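Local coordinates for protein NADP-dependent alcohol dehydrogenase 6 (Saccharomyces cerevisiae, PDB 1PIW) that reduces a broad range of aromatic and aliphatic aldehydes to alcohols with NADPH, as a homodimeric, zinc-dependent medium-chain dehydrogenase, at residues Tyr32-Asp37 with Val141-Val146; Met62-Gly67 with Thr120-Tyr125; Val97-Glu102 with Pro112-Phe117. All blocks are in the same frame, centred on the assembly; numbering follows the deposited sequence.

How the contacts relate
All three contacts lie in the GroES-like part of the chain, not in the Rossmann-type part with much of the NADP pocket. They are nested along the sequence: contact 1 closes the longest loop, contact 2 lies inside it, and contact 3 inside contact 2. Contact 1 pairs strands 35-45 and 138-142. Contact 3 holds a four-cysteine zinc and lies about 13 Å from contact 1, centre to centre. The two touch where Val141 meets Val97 and Phe145 meets Ser99. Contact 2 lies about 17 Å from either centre, beside the catalytic zinc ligands. Gln123 of contact 2 reaches Phe117 O of contact 3. The contacts thus link the four-cysteine site to the surroundings of the catalytic ligand His68.

Contact 1. Residues Tyr32-Asp37 with Val141-Val146; sequences YDHDID and VHEHFV
An antiparallel strand pair joins Ile36 to Val141 where strand 35-45 begins and strand 138-142 ends, in a mixed sheet built largely from the GroES-like domain. Ile36 and Val141 form the hydrogen-bonded pair. Ile36 N donates to Val141 O at 2.6 Å, from above the carbonyl plane. Val141 N returns a bond to Ile36 O at 2.9 Å, nearly straight at 166°. Asp35 and His142 form the next, non-hydrogen-bonded pair. Beyond it the ladder frays into a beta turn, Tyr32 to Asp35, on one side and a short 3-10 segment on the other. Glu143 N still reaches His34 O at 2.9 Å, so the two ends stay joined. Here His34 CB sits over the face of the His142 ring, 3.8 Å from its centroid, a CH-pi contact. The imidazole planes are 22° apart, but the ring centres are too far displaced for a real stack. His144 N donates to His142 ND1 at 2.8 Å in the ring plane, which helps set the ring's rotation. On the face that carries Ile36 and Val141, Ile36 CD1 packs against CB of Glu143. Glu143 CG lies between its backbone N and carbonyl carbon (chi1 68°), and the extended chain carries the carboxylate past the His34 backbone. There OE2 accepts hydrogen bonds from Ser81 OG, Ser83 OG and Asn82 N. Val146 CG2 lies 4.5 Å from Ile36 CD1.

Contact 2. Residues Met62-Gly67 with Thr120-Tyr125; sequences MPLVVG and TYSQPY
Thr120 OG1 faces two carbonyl oxygens, Gly94 O and Ala95 O, which must share its single hydrogen, while its CG2 methyl rests 4.0 Å from Gly67 O. The OG1 bonds tie Thr120 to the Gly94 and Ala95 backbone. Segment 62-67 runs directly into the catalytic zinc ligand His68, within the GroES-like domain. No hydrogen bond links 62-67 to 120-125, so the contact is packing, centred on Tyr121. Val66 CG1 sits over one face of the Tyr121 ring, offset toward the rim and 3.7 Å from the centroid. The ring is set there by chi1 of 56°, with CG between the backbone N and the carbonyl carbon. The Gly67 backbone runs beside CE1 and CD1. Tyr121 also meets the His68 ring, with planes about 30° apart, and its hydroxyl makes a weak hydrogen bond to Asp49 OD1. The same Asp49 oxygen weakly bonds Gly67 N. An alanine in place of Tyr121 would probably leave the Val66 methyl and the His68 ring without their aromatic neighbour, and Asp49 without one of its weak partners. Leu64 CD1 lies 4.4 Å from Tyr121 CB. Val65 O lies 3.3 Å from Tyr121 CB, at the root of the side chain.

Contact 3. Residues Val97-Glu102 with Pro112-Phe117; sequences VFSCLE and PYCTKF. With ZN (zinc ion), chain C.
Cys100 SG and Cys114 SG bind the same zinc ion, at 2.3 Å and 2.4 Å from the metal, respectively. Cys103 and Cys106 complete the four-sulfur site, the second zinc of the subunit, in the lobe that family members use for a structural metal. Backbone amides point at the sulfurs and probably help position them. Cys100 N donates across the contact to Cys114 SG at 3.4 Å and 168°. Glu102 N donates to Cys100 SG at 3.3 Å, also nearly straight. Lys116 N adds a weak bond to Cys114 SG. The torsions differ: Cys114 SG stands opposite its own backbone N (chi1 166°), whereas Cys100 SG lies between its N and carbonyl carbon. Farther out, a type I turn from Cys114 to Phe117 brings Lys116 up to Phe98 and Cys100. Lys116 CG packs on Cys100 CB at 3.5 Å, and Lys116 O lies at the edge of the Phe98 ring, 3.4 Å from CD2. Next to this, Val97 and Phe98 form a classic beta bulge opposite Val118. The Tyr113 and Thr115 side chains pack against Ala293 and Phe241 of the second subunit. Four thiolates on one zinc would leave a net negative charge, which the N-H...S bonds probably help to stabilise.

Contact 1. Residues Tyr32-Asp37 with Val141-Val146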
ATOM      1  N   TYR A  32       2.342  39.221  -2.374  1.00 44.75           N
ATOM      2  CA  TYR A  32       1.061  39.008  -3.024  1.00 46.53           C
ATOM      3  C   TYR A  32      -0.149  39.166  -2.130  1.00 48.10           C
ATOM      4  O   TYR A  32      -0.051  39.124  -0.907  1.00 48.45           O
ATOM      5  CB  TYR A  32       1.068  37.656  -3.729  1.00 46.74           C
ATOM      6  CG  TYR A  32       2.005  37.687  -4.914  1.00 48.40           C
ATOM      7  CD1 TYR A  32       2.811  36.595  -5.238  1.00 49.67           C
ATOM      8  CD2 TYR A  32       2.136  38.848  -5.672  1.00 47.44           C
ATOM      9  CE1 TYR A  32       3.738  36.668  -6.289  1.00 49.95           C
ATOM     10  CE2 TYR A  32       3.044  38.932  -6.712  1.00 49.44           C
ATOM     11  CZ  TYR A  32       3.847  37.848  -7.021  1.00 50.38           C
ATOM     12  OH  TYR A  32       4.765  37.972  -8.046  1.00 48.76           O
ATOM     13  N   ASP A  33      -1.291  39.368  -2.778  1.00 50.61           N
ATOM     14  CA  ASP A  33      -2.579  39.612  -2.133  1.00 52.17           C
ATOM     15  C   ASP A  33      -2.935  38.842  -0.864  1.00 51.41           C
ATOM     16  O   ASP A  33      -3.629  39.377   0.002  1.00 50.08           O
ATOM     17  CB  ASP A  33      -3.672  39.452  -3.183  1.00 55.14           C
ATOM     18  CG  ASP A  33      -3.507  40.429  -4.339  1.00 58.56           C
ATOM     19  OD1 ASP A  33      -3.965  40.117  -5.463  1.00 62.46           O
ATOM     20  OD2 ASP A  33      -2.924  41.518  -4.123  1.00 57.97           O
ATOM     21  N   HIS A  34      -2.462  37.602  -0.749  1.00 51.63           N
ATOM     22  CA  HIS A  34      -2.742  36.774   0.425  1.00 51.00           C
ATOM     23  C   HIS A  34      -1.491  36.495   1.261  1.00 49.98           C
ATOM     24  O   HIS A  34      -1.592  35.994   2.381  1.00 50.45           O
ATOM     25  CB  HIS A  34      -3.366  35.443  -0.003  1.00 52.05           C
ATOM     26  CG  HIS A  34      -4.652  35.592  -0.755  1.00 54.30           C
ATOM     27  ND1 HIS A  34      -5.855  35.846  -0.131  1.00 55.37           N
ATOM     28  CD2 HIS A  34      -4.918  35.551  -2.084  1.00 55.10           C
ATOM     29  CE1 HIS A  34      -6.807  35.955  -1.043  1.00 55.89           C
ATOM     30  NE2 HIS A  34      -6.265  35.781  -2.235  1.00 55.86           N
ATOM     31  N   ASP A  35      -0.314  36.809   0.731  1.00 47.69           N
ATOM     32  CA  ASP A  35       0.906  36.562   1.483  1.00 46.68           C
ATOM     33  C   ASP A  35       0.871  37.268   2.835  1.00 46.66           C
ATOM     34  O   ASP A  35       0.138  38.233   3.032  1.00 46.94           O
ATOM     35  CB  ASP A  35       2.143  37.027   0.708  1.00 46.51           C
ATOM     36  CG  ASP A  35       2.300  36.329  -0.628  1.00 47.80           C
ATOM     37  OD1 ASP A  35       1.897  35.151  -0.750  1.00 50.89           O
ATOM     38  OD2 ASP A  35       2.851  36.954  -1.555  1.00 45.53           O
ATOM     39  N   ILE A  36       1.678  36.769   3.761  1.00 46.86           N
ATOM     40  CA  ILE A  36       1.789  37.317   5.107  1.00 46.11           C
ATOM     41  C   ILE A  36       3.263  37.365   5.483  1.00 46.53           C
ATOM     42  O   ILE A  36       4.028  36.480   5.120  1.00 47.77           O
ATOM     43  CB  ILE A  36       1.055  36.425   6.125  1.00 44.85           C
ATOM     44  CG1 ILE A  36      -0.446  36.588   5.947  1.00 44.51           C
ATOM     45  CG2 ILE A  36       1.487  36.761   7.543  1.00 42.77           C
ATOM     46  CD1 ILE A  36      -1.247  35.775   6.914  1.00 45.95           C
ATOM     47  N   ASP A  37       3.670  38.404   6.196  1.00 46.33           N
ATOM     48  CA  ASP A  37       5.053  38.502   6.612  1.00 46.25           C
ATOM     49  C   ASP A  37       5.177  38.138   8.075  1.00 47.22           C
ATOM     50  O   ASP A  37       4.467  38.666   8.936  1.00 48.47           O
ATOM     51  CB  ASP A  37       5.608  39.898   6.342  1.00 44.59           C
ATOM     52  CG  ASP A  37       6.224  40.003   4.968  1.00 45.30           C
ATOM     53  OD1 ASP A  37       5.888  39.158   4.117  1.00 45.56           O
ATOM     54  OD2 ASP A  37       7.035  40.915   4.725  1.00 45.54           O
ATOM     55  N   VAL A 141       4.966  34.328   3.479  1.00 37.92           N
ATOM     56  CA  VAL A 141       4.146  33.172   3.141  1.00 38.61           C
ATOM     57  C   VAL A 141       2.659  33.439   2.971  1.00 39.48           C
ATOM     58  O   VAL A 141       2.055  34.153   3.768  1.00 40.22           O
ATOM     59  CB  VAL A 141       4.292  32.097   4.228  1.00 37.96           C
ATOM     60  CG1 VAL A 141       3.630  30.811   3.793  1.00 36.98           C
ATOM     61  CG2 VAL A 141       5.747  31.884   4.538  1.00 38.37           C
ATOM     62  N   HIS A 142       2.076  32.842   1.934  1.00 40.05           N
ATOM     63  CA  HIS A 142       0.644  32.956   1.649  1.00 40.68           C
ATOM     64  C   HIS A 142      -0.089  32.505   2.924  1.00 40.68           C
ATOM     65  O   HIS A 142       0.216  31.446   3.479  1.00 41.22           O
ATOM     66  CB  HIS A 142       0.322  32.043   0.464  1.00 41.90           C
ATOM     67  CG  HIS A 142      -1.123  31.992   0.088  1.00 42.99           C
ATOM     68  ND1 HIS A 142      -2.121  31.717   0.995  1.00 44.74           N
ATOM     69  CD2 HIS A 142      -1.732  32.089  -1.119  1.00 45.35           C
ATOM     70  CE1 HIS A 142      -3.281  31.643   0.364  1.00 45.95           C
ATOM     71  NE2 HIS A 142      -3.073  31.865  -0.921  1.00 44.69           N
ATOM     72  N   GLU A 143      -1.045  33.309   3.388  1.00 40.01           N
ATOM     73  CA  GLU A 143      -1.783  33.022   4.624  1.00 38.14           C
ATOM     74  C   GLU A 143      -2.364  31.630   4.776  1.00 36.69           C
ATOM     75  O   GLU A 143      -2.466  31.127   5.889  1.00 36.54           O
ATOM     76  CB  GLU A 143      -2.914  34.016   4.809  1.00 38.19           C
ATOM     77  CG  GLU A 143      -4.006  33.865   3.790  1.00 42.63           C
ATOM     78  CD  GLU A 143      -5.168  34.795   4.052  1.00 46.47           C
ATOM     79  OE1 GLU A 143      -6.124  34.784   3.251  1.00 47.98           O
ATOM     80  OE2 GLU A 143      -5.127  35.540   5.059  1.00 48.54           O
ATOM     81  N   HIS A 144      -2.760  31.006   3.677  1.00 35.29           N
ATOM     82  CA  HIS A 144      -3.338  29.681   3.777  1.00 35.69           C
ATOM     83  C   HIS A 144      -2.404  28.707   4.454  1.00 37.54           C
ATOM     84  O   HIS A 144      -2.852  27.709   5.010  1.00 38.06           O
ATOM     85  CB  HIS A 144      -3.673  29.111   2.409  1.00 35.40           C
ATOM     86  CG  HIS A 144      -4.168  27.696   2.462  1.00 36.48           C
ATOM     87  ND1 HIS A 144      -5.495  27.376   2.644  1.00 38.18           N
ATOM     88  CD2 HIS A 144      -3.503  26.518   2.420  1.00 36.14           C
ATOM     89  CE1 HIS A 144      -5.627  26.063   2.711  1.00 36.35           C
ATOM     90  NE2 HIS A 144      -4.433  25.519   2.578  1.00 35.89           N
ATOM     91  N   PHE A 145      -1.104  28.991   4.399  1.00 39.55           N
ATOM     92  CA  PHE A 145      -0.109  28.098   4.973  1.00 38.88           C
ATOM     93  C   PHE A 145       0.501  28.558   6.261  1.00 37.52           C
ATOM     94  O   PHE A 145       1.575  28.111   6.640  1.00 38.88           O
ATOM     95  CB  PHE A 145       0.991  27.819   3.953  1.00 40.79           C
ATOM     96  CG  PHE A 145       0.522  27.009   2.778  1.00 44.08           C
ATOM     97  CD1 PHE A 145      -0.137  27.614   1.714  1.00 44.70           C
ATOM     98  CD2 PHE A 145       0.683  25.628   2.763  1.00 45.72           C
ATOM     99  CE1 PHE A 145      -0.632  26.853   0.654  1.00 44.59           C
ATOM    100  CE2 PHE A 145       0.193  24.865   1.710  1.00 45.70           C
ATOM    101  CZ  PHE A 145      -0.466  25.479   0.655  1.00 45.36           C
ATOM    102  N   VAL A 146      -0.191  29.450   6.941  1.00 37.01           N
ATOM    103  CA  VAL A 146       0.293  29.939   8.212  1.00 38.02           C
ATOM    104  C   VAL A 146      -0.707  29.471   9.262  1.00 39.09           C
ATOM    105  O   VAL A 146      -1.915  29.645   9.102  1.00 41.16           O
ATOM    106  CB  VAL A 146       0.374  31.464   8.213  1.00 37.35           C
ATOM    107  CG1 VAL A 146       1.088  31.929   9.453  1.00 37.60           C
ATOM    108  CG2 VAL A 146       1.083  31.948   6.962  1.00 36.76           C
TER

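Contact 2. Residues Met62-Gly67 with Thr120-Tyr125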
ATOM      1  N   MET A  62      22.259  29.137  -5.385  1.00 41.55           N
ATOM      2  CA  MET A  62      22.788  29.776  -4.175  1.00 39.07           C
ATOM      3  C   MET A  62      22.712  31.293  -4.316  1.00 38.40           C
ATOM      4  O   MET A  62      22.689  31.813  -5.420  1.00 38.59           O
ATOM      5  CB  MET A  62      24.242  29.364  -3.952  1.00 35.97           C
ATOM      6  CG  MET A  62      24.502  28.639  -2.652  1.00 33.76           C
ATOM      7  SD  MET A  62      23.642  27.084  -2.570  1.00 30.75           S
ATOM      8  CE  MET A  62      24.863  25.935  -2.997  1.00 35.65           C
ATOM      9  N   PRO A  63      22.641  32.024  -3.201  1.00 38.74           N
ATOM     10  CA  PRO A  63      22.622  31.558  -1.812  1.00 39.75           C
ATOM     11  C   PRO A  63      21.308  30.837  -1.519  1.00 39.62           C
ATOM     12  O   PRO A  63      20.385  30.824  -2.337  1.00 40.58           O
ATOM     13  CB  PRO A  63      22.734  32.856  -0.997  1.00 40.92           C
ATOM     14  CG  PRO A  63      23.304  33.854  -1.962  1.00 40.67           C
ATOM     15  CD  PRO A  63      22.629  33.494  -3.255  1.00 39.66           C
ATOM     16  N   LEU A  64      21.214  30.256  -0.335  1.00 37.91           N
ATOM     17  CA  LEU A  64      20.012  29.555   0.025  1.00 36.33           C
ATOM     18  C   LEU A  64      19.736  29.557   1.510  1.00 36.34           C
ATOM     19  O   LEU A  64      20.543  29.089   2.306  1.00 36.88           O
ATOM     20  CB  LEU A  64      20.088  28.113  -0.464  1.00 34.55           C
ATOM     21  CG  LEU A  64      18.905  27.241  -0.036  1.00 34.82           C
ATOM     22  CD1 LEU A  64      17.603  27.859  -0.514  1.00 32.42           C
ATOM     23  CD2 LEU A  64      19.078  25.841  -0.597  1.00 34.47           C
ATOM     24  N   VAL A  65      18.597  30.103   1.891  1.00 35.71           N
ATOM     25  CA  VAL A  65      18.232  30.076   3.286  1.00 37.49           C
ATOM     26  C   VAL A  65      17.357  28.826   3.470  1.00 39.59           C
ATOM     27  O   VAL A  65      16.400  28.601   2.738  1.00 40.61           O
ATOM     28  CB  VAL A  65      17.474  31.332   3.683  1.00 36.07           C
ATOM     29  CG1 VAL A  65      16.991  31.212   5.128  1.00 34.09           C
ATOM     30  CG2 VAL A  65      18.377  32.536   3.504  1.00 33.34           C
ATOM     31  N   VAL A  66      17.699  28.004   4.446  1.00 40.95           N
ATOM     32  CA  VAL A  66      16.972  26.775   4.679  1.00 41.32           C
ATOM     33  C   VAL A  66      16.202  26.839   5.998  1.00 41.87           C
ATOM     34  O   VAL A  66      16.173  27.882   6.652  1.00 43.22           O
ATOM     35  CB  VAL A  66      17.984  25.620   4.645  1.00 41.43           C
ATOM     36  CG1 VAL A  66      17.333  24.306   4.906  1.00 44.43           C
ATOM     37  CG2 VAL A  66      18.623  25.591   3.292  1.00 41.60           C
ATOM     38  N   GLY A  67      15.566  25.740   6.383  1.00 40.60           N
ATOM     39  CA  GLY A  67      14.810  25.722   7.618  1.00 39.43           C
ATOM     40  C   GLY A  67      13.359  25.923   7.277  1.00 39.04           C
ATOM     41  O   GLY A  67      13.030  26.903   6.613  1.00 39.82           O
ATOM     42  N   THR A 120       8.719  25.460   1.068  1.00 31.71           N
ATOM     43  CA  THR A 120       9.218  26.633   1.775  1.00 32.18           C
ATOM     44  C   THR A 120      10.504  27.248   1.266  1.00 33.65           C
ATOM     45  O   THR A 120      10.625  28.470   1.252  1.00 34.74           O
ATOM     46  CB  THR A 120       9.382  26.318   3.263  1.00 31.59           C
ATOM     47  OG1 THR A 120       8.083  26.095   3.834  1.00 29.84           O
ATOM     48  CG2 THR A 120      10.097  27.457   3.989  1.00 28.18           C
ATOM     49  N   TYR A 121      11.465  26.418   0.876  1.00 35.64           N
ATOM     50  CA  TYR A 121      12.734  26.916   0.344  1.00 36.95           C
ATOM     51  C   TYR A 121      13.244  26.048  -0.796  1.00 38.69           C
ATOM     52  O   TYR A 121      12.860  24.889  -0.927  1.00 39.63           O
ATOM     53  CB  TYR A 121      13.806  26.989   1.441  1.00 35.40           C
ATOM     54  CG  TYR A 121      14.070  25.685   2.177  1.00 35.86           C
ATOM     55  CD1 TYR A 121      13.559  25.469   3.464  1.00 36.55           C
ATOM     56  CD2 TYR A 121      14.823  24.669   1.595  1.00 32.70           C
ATOM     57  CE1 TYR A 121      13.787  24.275   4.145  1.00 32.74           C
ATOM     58  CE2 TYR A 121      15.057  23.471   2.270  1.00 31.89           C
ATOM     59  CZ  TYR A 121      14.534  23.281   3.543  1.00 32.70           C
ATOM     60  OH  TYR A 121      14.743  22.085   4.198  1.00 30.44           O
ATOM     61  N   SER A 122      14.092  26.626  -1.635  1.00 40.95           N
ATOM     62  CA  SER A 122      14.696  25.899  -2.751  1.00 43.76           C
ATOM     63  C   SER A 122      13.812  25.540  -3.915  1.00 43.83           C
ATOM     64  O   SER A 122      14.115  24.589  -4.639  1.00 44.75           O
ATOM     65  CB  SER A 122      15.341  24.610  -2.254  1.00 45.18           C
ATOM     66  OG  SER A 122      16.479  24.905  -1.469  1.00 51.44           O
ATOM     67  N   GLN A 123      12.714  26.265  -4.091  1.00 43.60           N
ATOM     68  CA  GLN A 123      11.814  26.009  -5.209  1.00 41.00           C
ATOM     69  C   GLN A 123      11.406  27.337  -5.794  1.00 40.82           C
ATOM     70  O   GLN A 123      11.214  28.322  -5.072  1.00 39.28           O
ATOM     71  CB  GLN A 123      10.548  25.245  -4.780  1.00 39.67           C
ATOM     72  CG  GLN A 123       9.760  24.668  -5.974  1.00 38.85           C
ATOM     73  CD  GLN A 123       8.554  23.806  -5.579  1.00 36.82           C
ATOM     74  OE1 GLN A 123       8.576  23.108  -4.571  1.00 38.65           O
ATOM     75  NE2 GLN A 123       7.512  23.842  -6.394  1.00 33.27           N
ATOM     76  N   PRO A 124      11.317  27.403  -7.122  1.00 41.09           N
ATOM     77  CA  PRO A 124      10.912  28.677  -7.709  1.00 40.92           C
ATOM     78  C   PRO A 124       9.380  28.699  -7.809  1.00 41.26           C
ATOM     79  O   PRO A 124       8.746  27.662  -8.025  1.00 37.89           O
ATOM     80  CB  PRO A 124      11.597  28.651  -9.066  1.00 39.61           C
ATOM     81  CG  PRO A 124      11.542  27.195  -9.428  1.00 37.89           C
ATOM     82  CD  PRO A 124      11.912  26.512  -8.136  1.00 38.98           C
ATOM     83  N   TYR A 125       8.785  29.867  -7.604  1.00 42.82           N
ATOM     84  CA  TYR A 125       7.342  29.984  -7.715  1.00 44.34           C
ATOM     85  C   TYR A 125       7.091  30.151  -9.198  1.00 46.16           C
ATOM     86  O   TYR A 125       8.014  30.042 -10.005  1.00 46.41           O
ATOM     87  CB  TYR A 125       6.829  31.234  -7.011  1.00 43.27           C
ATOM     88  CG  TYR A 125       6.750  31.164  -5.509  1.00 40.46           C
ATOM     89  CD1 TYR A 125       7.848  31.471  -4.714  1.00 38.41           C
ATOM     90  CD2 TYR A 125       5.550  30.870  -4.883  1.00 38.94           C
ATOM     91  CE1 TYR A 125       7.739  31.499  -3.339  1.00 37.21           C
ATOM     92  CE2 TYR A 125       5.435  30.895  -3.515  1.00 37.62           C
ATOM     93  CZ  TYR A 125       6.525  31.215  -2.752  1.00 37.13           C
ATOM     94  OH  TYR A 125       6.372  31.290  -1.395  1.00 40.52           O
TER

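Contact 3. Residues Val97-Glu102 with Pro112-Phe117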
ATOM      1  N   VAL A  97       4.343  25.880   1.337  1.00 28.92           N
ATOM      2  CA  VAL A  97       4.217  27.318   1.417  1.00 27.12           C
ATOM      3  C   VAL A  97       3.273  27.870   0.346  1.00 30.61           C
ATOM      4  O   VAL A  97       3.017  29.084   0.262  1.00 29.76           O
ATOM      5  CB  VAL A  97       5.633  27.914   1.276  1.00 23.85           C
ATOM      6  CG1 VAL A  97       5.922  28.268  -0.164  1.00 19.22           C
ATOM      7  CG2 VAL A  97       5.813  29.056   2.211  1.00 23.31           C
ATOM      8  N   PHE A  98       2.748  26.964  -0.471  1.00 33.90           N
ATOM      9  CA  PHE A  98       1.850  27.358  -1.547  1.00 36.83           C
ATOM     10  C   PHE A  98       1.130  26.194  -2.212  1.00 38.24           C
ATOM     11  O   PHE A  98       1.635  25.071  -2.259  1.00 39.42           O
ATOM     12  CB  PHE A  98       2.600  28.134  -2.625  1.00 37.01           C
ATOM     13  CG  PHE A  98       1.714  28.606  -3.725  1.00 39.27           C
ATOM     14  CD1 PHE A  98       0.862  29.695  -3.528  1.00 39.66           C
ATOM     15  CD2 PHE A  98       1.672  27.928  -4.938  1.00 40.81           C
ATOM     16  CE1 PHE A  98      -0.022  30.103  -4.519  1.00 39.46           C
ATOM     17  CE2 PHE A  98       0.788  28.329  -5.942  1.00 42.31           C
ATOM     18  CZ  PHE A  98      -0.062  29.421  -5.728  1.00 40.64           C
ATOM     19  N   SER A  99      -0.050  26.492  -2.748  1.00 39.34           N
ATOM     20  CA  SER A  99      -0.887  25.502  -3.408  1.00 39.49           C
ATOM     21  C   SER A  99      -1.863  26.256  -4.309  1.00 39.55           C
ATOM     22  O   SER A  99      -2.179  27.422  -4.047  1.00 39.17           O
ATOM     23  CB  SER A  99      -1.642  24.705  -2.347  1.00 38.82           C
ATOM     24  OG  SER A  99      -2.183  23.531  -2.900  1.00 42.65           O
ATOM     25  N   CYS A 100      -2.345  25.612  -5.371  1.00 40.19           N
ATOM     26  CA  CYS A 100      -3.269  26.297  -6.277  1.00 40.60           C
ATOM     27  C   CYS A 100      -4.558  26.649  -5.558  1.00 41.27           C
ATOM     28  O   CYS A 100      -5.298  27.519  -5.995  1.00 41.32           O
ATOM     29  CB  CYS A 100      -3.576  25.436  -7.499  1.00 38.65           C
ATOM     30  SG  CYS A 100      -4.873  24.250  -7.248  1.00 38.11           S
ATOM     31  N   LEU A 101      -4.812  25.957  -4.452  1.00 43.38           N
ATOM     32  CA  LEU A 101      -5.992  26.178  -3.623  1.00 44.38           C
ATOM     33  C   LEU A 101      -7.323  26.089  -4.342  1.00 46.95           C
ATOM     34  O   LEU A 101      -8.330  26.547  -3.818  1.00 47.79           O
ATOM     35  CB  LEU A 101      -5.885  27.529  -2.924  1.00 40.31           C
ATOM     36  CG  LEU A 101      -4.734  27.541  -1.926  1.00 39.43           C
ATOM     37  CD1 LEU A 101      -4.482  28.939  -1.422  1.00 39.50           C
ATOM     38  CD2 LEU A 101      -5.053  26.598  -0.783  1.00 37.56           C
ATOM     39  N   GLU A 102      -7.341  25.500  -5.533  1.00 50.41           N
ATOM     40  CA  GLU A 102      -8.589  25.371  -6.280  1.00 52.87           C
ATOM     41  C   GLU A 102      -8.888  23.981  -6.826  1.00 52.50           C
ATOM     42  O   GLU A 102     -10.049  23.638  -7.045  1.00 52.96           O
ATOM     43  CB  GLU A 102      -8.638  26.394  -7.412  1.00 55.19           C
ATOM     44  CG  GLU A 102      -9.253  27.711  -6.973  1.00 61.29           C
ATOM     45  CD  GLU A 102      -9.123  28.811  -8.009  1.00 65.16           C
ATOM     46  OE1 GLU A 102      -9.682  29.907  -7.773  1.00 67.40           O
ATOM     47  OE2 GLU A 102      -8.462  28.587  -9.049  1.00 66.80           O
ATOM     48  N   PRO A 112      -0.757  18.945  -0.124  1.00 36.50           N
ATOM     49  CA  PRO A 112       0.651  18.555  -0.241  1.00 36.25           C
ATOM     50  C   PRO A 112       0.845  17.849  -1.574  1.00 36.46           C
ATOM     51  O   PRO A 112       1.956  17.753  -2.076  1.00 38.36           O
ATOM     52  CB  PRO A 112       0.842  17.599   0.926  1.00 36.62           C
ATOM     53  CG  PRO A 112      -0.096  18.128   1.946  1.00 36.39           C
ATOM     54  CD  PRO A 112      -1.331  18.427   1.129  1.00 36.29           C
ATOM     55  N   TYR A 113      -0.257  17.369  -2.141  1.00 36.97           N
ATOM     56  CA  TYR A 113      -0.242  16.649  -3.409  1.00 36.79           C
ATOM     57  C   TYR A 113      -0.820  17.480  -4.552  1.00 37.40           C
ATOM     58  O   TYR A 113      -1.273  16.936  -5.565  1.00 36.33           O
ATOM     59  CB  TYR A 113      -1.036  15.347  -3.267  1.00 36.86           C
ATOM     60  CG  TYR A 113      -0.649  14.570  -2.040  1.00 37.50           C
ATOM     61  CD1 TYR A 113      -1.106  14.946  -0.783  1.00 39.89           C
ATOM     62  CD2 TYR A 113       0.263  13.525  -2.119  1.00 37.85           C
ATOM     63  CE1 TYR A 113      -0.649  14.299   0.370  1.00 41.67           C
ATOM     64  CE2 TYR A 113       0.726  12.876  -0.982  1.00 37.72           C
ATOM     65  CZ  TYR A 113       0.271  13.265   0.256  1.00 39.40           C
ATOM     66  OH  TYR A 113       0.744  12.634   1.378  1.00 38.53           O
ATOM     67  N   CYS A 114      -0.821  18.798  -4.388  1.00 37.57           N
ATOM     68  CA  CYS A 114      -1.335  19.669  -5.433  1.00 38.41           C
ATOM     69  C   CYS A 114      -0.318  19.767  -6.549  1.00 39.29           C
ATOM     70  O   CYS A 114       0.882  19.683  -6.320  1.00 38.96           O
ATOM     71  CB  CYS A 114      -1.627  21.068  -4.889  1.00 37.96           C
ATOM     72  SG  CYS A 114      -1.883  22.309  -6.185  1.00 36.38           S
ATOM     73  N   THR A 115      -0.813  19.948  -7.759  1.00 42.08           N
ATOM     74  CA  THR A 115       0.033  20.057  -8.934  1.00 44.71           C
ATOM     75  C   THR A 115       0.978  21.251  -8.832  1.00 44.35           C
ATOM     76  O   THR A 115       2.138  21.176  -9.241  1.00 44.06           O
ATOM     77  CB  THR A 115      -0.835  20.240 -10.195  1.00 47.36           C
ATOM     78  OG1 THR A 115      -1.791  19.176 -10.274  1.00 49.20           O
ATOM     79  CG2 THR A 115       0.029  20.246 -11.448  1.00 49.02           C
ATOM     80  N   LYS A 116       0.465  22.350  -8.287  1.00 43.21           N
ATOM     81  CA  LYS A 116       1.225  23.590  -8.149  1.00 42.83           C
ATOM     82  C   LYS A 116       1.904  23.729  -6.781  1.00 40.97           C
ATOM     83  O   LYS A 116       2.121  24.841  -6.283  1.00 40.29           O
ATOM     84  CB  LYS A 116       0.271  24.761  -8.369  1.00 45.29           C
ATOM     85  CG  LYS A 116      -0.791  24.503  -9.434  1.00 48.12           C
ATOM     86  CD  LYS A 116      -0.390  25.020 -10.811  1.00 50.75           C
ATOM     87  CE  LYS A 116       0.715  24.186 -11.451  1.00 53.22           C
ATOM     88  NZ  LYS A 116       1.206  24.776 -12.744  1.00 54.09           N
ATOM     89  N   PHE A 117       2.226  22.590  -6.184  1.00 38.92           N
ATOM     90  CA  PHE A 117       2.860  22.526  -4.872  1.00 36.87           C
ATOM     91  C   PHE A 117       4.161  23.307  -4.828  1.00 35.18           C
ATOM     92  O   PHE A 117       4.914  23.312  -5.800  1.00 35.82           O
ATOM     93  CB  PHE A 117       3.137  21.058  -4.513  1.00 36.18           C
ATOM     94  CG  PHE A 117       4.038  20.875  -3.315  1.00 33.82           C
ATOM     95  CD1 PHE A 117       3.509  20.705  -2.050  1.00 31.23           C
ATOM     96  CD2 PHE A 117       5.423  20.858  -3.468  1.00 32.82           C
ATOM     97  CE1 PHE A 117       4.336  20.516  -0.962  1.00 30.11           C
ATOM     98  CE2 PHE A 117       6.256  20.669  -2.381  1.00 30.87           C
ATOM     99  CZ  PHE A 117       5.709  20.497  -1.126  1.00 30.37           C
TER
HETATM  100 ZN    ZN C1501      -4.313  22.439  -5.968  1.00 40.31          ZN